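Long-range contact in putative ATP binding component of ABC-transporter (Escherichia coli, PDB 2R5O), which binds polysaccharide through this C-terminal domain of Wzt, the probable ATP-binding component of an O-antigen-exporting ABC transporter: residues A[35-46]-A[155-165]. Numbering follows the deposited sequence.
Sequences GYRPEEYRWGQG and TPLDRRYDSII. With NA (sodium ion), chain F.
The guanidinium groups of R42 and R160 lie flat on one another, planes 13° apart and centres 3.5 Å apart, and each offers its edge to a carboxylate. R160 holds E40 side-on: NE reaches OE2 at 2.7 Å and NH2 reaches OE1 at 3.1 Å, both on syn lone pairs, with carboxylate and guanidinium nearly coplanar. Y36 OH meets the same OE1 on its anti side, further fixing the carboxylate's rotation. R42, extended from CG to NE with CG anti to the backbone N (chi1 -172°), grips D158 side-on too, though the two planes are 28° apart: NE to OD1 at 2.8 Å is almost straight, while NH2 comes to OD2 well out of the carboxylate plane. D28 bridges both arginines, and D158 OD2 also accepts from I50 N; carboxylates thus surround the stacked pair, which probably offsets its positive charge. Strand 41-43, which carries R42, runs antiparallel to strand 155-161 in one sheet of the immunoglobulin-like fold; R42 and R160 form a non-hydrogen-bonded pair between the hydrogen-bonded pairs Y41-Y161 and W43-R159. On the other face of this sheet R159 CB sits over the five-membered ring of W43, a CH-pi contact 3.5 Å from its centroid; Y161 CB lies at the ring's edge, and P156 CG touches W43 CZ3 at 3.5 Å, the side chains crossing at about a right angle. Nearby, Y41 OH binds a sodium ion at 2.5 Å. Past the corner at D162 a single bridge, Y36 with I164, is shifted by two residues; R37, bent at chi3, brings NH1 to D162 O at 2.8 Å, within the guanidinium plane.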
loop_
_atom_site.group_PDB
_atom_site.type_symbol
_atom_site.label_atom_id
_atom_site.label_comp_id
_atom_site.label_asym_id
_atom_site.label_seq_id
_atom_site.Cartn_x
_atom_site.Cartn_y
_atom_site.Cartn_z
ATOM N N GLY A 35 15.172 -0.939 17.682
ATOM C CA GLY A 35 14.418 -1.764 16.767
ATOM C C GLY A 35 15.160 -2.988 16.268
ATOM O O GLY A 35 14.560 -3.818 15.587
ATOM N N TYR A 36 16.440 -3.146 16.587
ATOM C CA TYR A 36 17.169 -4.311 16.103
ATOM C C TYR A 36 16.538 -5.588 16.645
ATOM O O TYR A 36 16.173 -5.672 17.817
ATOM C CB TYR A 36 18.635 -4.259 16.523
ATOM C CG TYR A 36 19.349 -5.541 16.176
ATOM C CD1 TYR A 36 19.713 -5.807 14.865
ATOM C CD2 TYR A 36 19.659 -6.482 17.150
ATOM C CE1 TYR A 36 20.315 -6.995 14.510
ATOM C CE2 TYR A 36 20.279 -7.674 16.821
ATOM C CZ TYR A 36 20.601 -7.923 15.495
ATOM O OH TYR A 36 21.203 -9.126 15.188
ATOM N N ARG A 37 16.430 -6.591 15.786
ATOM C CA ARG A 37 15.894 -7.889 16.157
ATOM C C ARG A 37 17.005 -8.926 16.273
ATOM O O ARG A 37 17.596 -9.288 15.249
ATOM C CB ARG A 37 14.910 -8.367 15.096
ATOM C CG ARG A 37 13.724 -7.473 14.925
ATOM C CD ARG A 37 12.737 -8.046 13.937
ATOM N NE ARG A 37 11.956 -9.130 14.518
ATOM C CZ ARG A 37 11.933 -10.390 14.103
ATOM N NH1 ARG A 37 12.678 -10.812 13.093
ATOM N NH2 ARG A 37 11.135 -11.250 14.742
ATOM N N PRO A 38 17.229 -9.474 17.471
ATOM C CA PRO A 38 18.140 -10.613 17.571
ATOM C C PRO A 38 17.708 -11.824 16.746
ATOM O O PRO A 38 18.528 -12.704 16.482
ATOM C CB PRO A 38 18.117 -10.938 19.066
ATOM C CG PRO A 38 17.770 -9.651 19.731
ATOM C CD PRO A 38 16.775 -9.018 18.798
ATOM N N GLU A 39 16.440 -11.854 16.348
ATOM C CA GLU A 39 15.872 -12.881 15.480
ATOM C C GLU A 39 16.246 -12.718 14.009
ATOM O O GLU A 39 15.805 -13.516 13.169
ATOM C CB GLU A 39 14.343 -12.885 15.608
ATOM C CG GLU A 39 13.830 -13.130 17.011
ATOM C CD GLU A 39 13.760 -11.896 17.908
ATOM O OE1 GLU A 39 14.106 -10.763 17.534
ATOM O OE2 GLU A 39 13.322 -12.074 19.076
ATOM N N GLU A 40 17.032 -11.706 13.675
ATOM C CA GLU A 40 17.522 -11.550 12.309
ATOM C C GLU A 40 18.078 -12.825 11.724
ATOM O O GLU A 40 18.680 -13.639 12.442
ATOM C CB GLU A 40 18.667 -10.538 12.379
ATOM C CG GLU A 40 19.704 -10.632 11.312
ATOM C CD GLU A 40 20.790 -9.588 11.387
ATOM O OE1 GLU A 40 21.405 -9.367 12.457
ATOM O OE2 GLU A 40 21.127 -9.036 10.334
ATOM N N TYR A 41 17.926 -12.985 10.427
ATOM C CA TYR A 41 18.644 -14.027 9.695
ATOM C C TYR A 41 19.622 -13.362 8.737
ATOM O O TYR A 41 19.235 -12.926 7.650
ATOM C CB TYR A 41 17.656 -14.953 8.979
ATOM C CG TYR A 41 18.309 -16.021 8.114
ATOM C CD1 TYR A 41 19.624 -16.469 8.293
ATOM C CD2 TYR A 41 17.593 -16.608 7.101
ATOM C CE1 TYR A 41 20.181 -17.462 7.487
ATOM C CE2 TYR A 41 18.148 -17.572 6.270
ATOM C CZ TYR A 41 19.442 -17.980 6.475
ATOM O OH TYR A 41 19.984 -18.944 5.653
ATOM N N ARG A 42 20.874 -13.244 9.151
ATOM C CA ARG A 42 21.914 -12.628 8.376
ATOM C C ARG A 42 22.585 -13.664 7.501
ATOM O O ARG A 42 22.921 -14.745 7.979
ATOM C CB ARG A 42 22.910 -11.956 9.311
ATOM C CG ARG A 42 23.939 -11.107 8.599
ATOM C CD ARG A 42 24.901 -10.471 9.565
ATOM N NE ARG A 42 25.730 -9.458 8.929
ATOM C CZ ARG A 42 26.582 -8.693 9.613
ATOM N NH1 ARG A 42 26.717 -8.891 10.914
ATOM N NH2 ARG A 42 27.241 -7.715 9.010
ATOM N N TRP A 43 22.768 -13.349 6.228
ATOM C CA TRP A 43 23.367 -14.267 5.277
ATOM C C TRP A 43 24.089 -13.466 4.211
ATOM O O TRP A 43 23.934 -12.238 4.092
ATOM C CB TRP A 43 22.316 -15.237 4.684
ATOM C CG TRP A 43 21.278 -14.559 3.853
ATOM C CD1 TRP A 43 20.190 -13.851 4.262
ATOM C CD2 TRP A 43 21.259 -14.543 2.413
ATOM N NE1 TRP A 43 19.491 -13.381 3.164
ATOM C CE2 TRP A 43 20.131 -13.795 2.019
ATOM C CE3 TRP A 43 22.069 -15.114 1.429
ATOM C CZ2 TRP A 43 19.813 -13.573 0.668
ATOM C CZ3 TRP A 43 21.760 -14.869 0.083
ATOM C CH2 TRP A 43 20.630 -14.130 -0.269
ATOM N N GLY A 44 24.843 -14.153 3.371
ATOM C CA GLY A 44 25.561 -13.491 2.281
ATOM C C GLY A 44 26.884 -14.144 1.997
ATOM O O GLY A 44 27.394 -14.919 2.795
ATOM N N GLN A 45 27.483 -13.791 0.870
ATOM C CA GLN A 45 28.776 -14.338 0.474
ATOM C C GLN A 45 29.932 -13.598 1.085
ATOM O O GLN A 45 31.063 -14.111 1.018
ATOM C CB GLN A 45 28.909 -14.326 -1.050
ATOM C CG GLN A 45 27.980 -15.320 -1.716
ATOM C CD GLN A 45 28.401 -15.645 -3.144
ATOM O OE1 GLN A 45 29.562 -15.499 -3.510
ATOM N NE2 GLN A 45 27.457 -16.078 -3.940
ATOM N N GLY A 46 29.725 -12.438 1.672
ATOM C CA GLY A 46 30.830 -11.632 2.179
ATOM C C GLY A 46 31.359 -10.684 1.134
ATOM O O GLY A 46 30.863 -10.666 0.011
ATOM N N THR A 155 25.509 -10.867 -6.803
ATOM C CA THR A 155 26.010 -11.617 -5.690
ATOM C C THR A 155 25.555 -10.937 -4.405
ATOM O O THR A 155 25.831 -9.761 -4.201
ATOM C CB THR A 155 27.530 -11.627 -5.711
ATOM O OG1 THR A 155 28.004 -12.189 -6.941
ATOM C CG2 THR A 155 28.058 -12.448 -4.591
ATOM N N PRO A 156 24.881 -11.687 -3.518
ATOM C CA PRO A 156 24.491 -11.108 -2.225
ATOM C C PRO A 156 25.723 -11.033 -1.334
ATOM O O PRO A 156 26.394 -12.046 -1.113
ATOM C CB PRO A 156 23.484 -12.132 -1.695
ATOM C CG PRO A 156 23.976 -13.465 -2.273
ATOM C CD PRO A 156 24.516 -13.116 -3.625
ATOM N N LEU A 157 26.032 -9.866 -0.812
ATOM C CA LEU A 157 27.247 -9.667 -0.020
ATOM C C LEU A 157 26.942 -9.771 1.459
ATOM O O LEU A 157 27.578 -10.545 2.157
ATOM C CB LEU A 157 27.932 -8.344 -0.353
ATOM C CG LEU A 157 28.198 -8.111 -1.845
ATOM C CD1 LEU A 157 28.766 -6.738 -2.075
ATOM C CD2 LEU A 157 29.128 -9.173 -2.426
ATOM N N ASP A 158 25.984 -8.989 1.929
ATOM C CA ASP A 158 25.522 -9.042 3.324
ATOM C C ASP A 158 24.049 -8.721 3.307
ATOM O O ASP A 158 23.668 -7.673 2.780
ATOM C CB ASP A 158 26.296 -8.041 4.212
ATOM C CG ASP A 158 25.999 -8.195 5.692
ATOM O OD1 ASP A 158 25.521 -9.277 6.124
ATOM O OD2 ASP A 158 26.234 -7.213 6.439
ATOM N N ARG A 159 23.219 -9.598 3.841
ATOM C CA ARG A 159 21.767 -9.508 3.751
ATOM C C ARG A 159 21.241 -9.676 5.155
ATOM O O ARG A 159 21.365 -10.760 5.738
ATOM C CB ARG A 159 21.231 -10.596 2.828
ATOM C CG ARG A 159 21.897 -10.594 1.443
ATOM C CD ARG A 159 21.677 -9.276 0.650
ATOM N NE ARG A 159 20.259 -9.127 0.463
ATOM C CZ ARG A 159 19.577 -9.514 -0.596
ATOM N NH1 ARG A 159 20.188 -9.793 -1.754
ATOM N NH2 ARG A 159 18.264 -9.523 -0.508
ATOM N N ARG A 160 20.708 -8.616 5.731
ATOM C CA ARG A 160 20.277 -8.597 7.140
ATOM C C ARG A 160 18.761 -8.725 7.175
ATOM O O ARG A 160 18.024 -7.731 7.302
ATOM C CB ARG A 160 20.863 -7.387 7.840
ATOM C CG ARG A 160 22.384 -7.425 7.718
ATOM C CD ARG A 160 23.183 -6.600 8.706
ATOM N NE ARG A 160 23.074 -7.152 10.054
ATOM C CZ ARG A 160 23.918 -6.853 11.029
ATOM N NH1 ARG A 160 24.922 -6.038 10.814
ATOM N NH2 ARG A 160 23.736 -7.368 12.232
ATOM N N TYR A 161 18.313 -9.962 6.971
ATOM C CA TYR A 161 16.922 -10.240 6.671
ATOM C C TYR A 161 16.109 -10.254 7.975
ATOM O O TYR A 161 16.501 -10.841 8.987
ATOM C CB TYR A 161 16.853 -11.592 5.970
ATOM C CG TYR A 161 15.487 -12.112 5.658
ATOM C CD1 TYR A 161 14.690 -11.539 4.686
ATOM C CD2 TYR A 161 15.019 -13.254 6.291
ATOM C CE1 TYR A 161 13.419 -12.089 4.394
ATOM C CE2 TYR A 161 13.796 -13.780 6.017
ATOM C CZ TYR A 161 13.006 -13.207 5.089
ATOM O OH TYR A 161 11.783 -13.796 4.832
ATOM N N ASP A 162 14.960 -9.571 7.934
ATOM C CA ASP A 162 14.032 -9.448 9.051
ATOM C C ASP A 162 14.782 -9.031 10.307
ATOM O O ASP A 162 14.611 -9.587 11.396
ATOM C CB ASP A 162 13.262 -10.746 9.299
ATOM C CG ASP A 162 12.194 -11.040 8.252
ATOM O OD1 ASP A 162 11.823 -10.170 7.481
ATOM O OD2 ASP A 162 11.722 -12.214 8.266
ATOM N N SER A 163 15.619 -8.007 10.147
ATOM C CA SER A 163 16.544 -7.604 11.195
ATOM C C SER A 163 16.107 -6.423 12.034
ATOM O O SER A 163 16.768 -6.153 13.047
ATOM C CB SER A 163 17.907 -7.325 10.585
ATOM O OG SER A 163 17.826 -6.287 9.601
ATOM N N ILE A 164 15.030 -5.750 11.649
ATOM C CA ILE A 164 14.561 -4.579 12.372
ATOM C C ILE A 164 13.039 -4.661 12.494
ATOM O O ILE A 164 12.358 -5.014 11.512
ATOM C CB ILE A 164 14.992 -3.273 11.643
ATOM C CG1 ILE A 164 16.530 -3.147 11.576
ATOM C CG2 ILE A 164 14.357 -2.039 12.298
ATOM C CD1 ILE A 164 17.016 -2.208 10.484
ATOM N N ILE A 165 12.508 -4.377 13.682
ATOM C CA ILE A 165 11.056 -4.293 13.872
ATOM C C ILE A 165 10.644 -2.829 13.759
ATOM O O ILE A 165 11.277 -1.931 14.335
ATOM C CB ILE A 165 10.560 -4.987 15.167
ATOM C CG1 ILE A 165 9.033 -4.969 15.220
ATOM C CG2 ILE A 165 11.188 -4.380 16.408
ATOM C CD1 ILE A 165 8.446 -5.989 16.168
HETATM NA NA NA F . 22.526 -19.010 5.659
#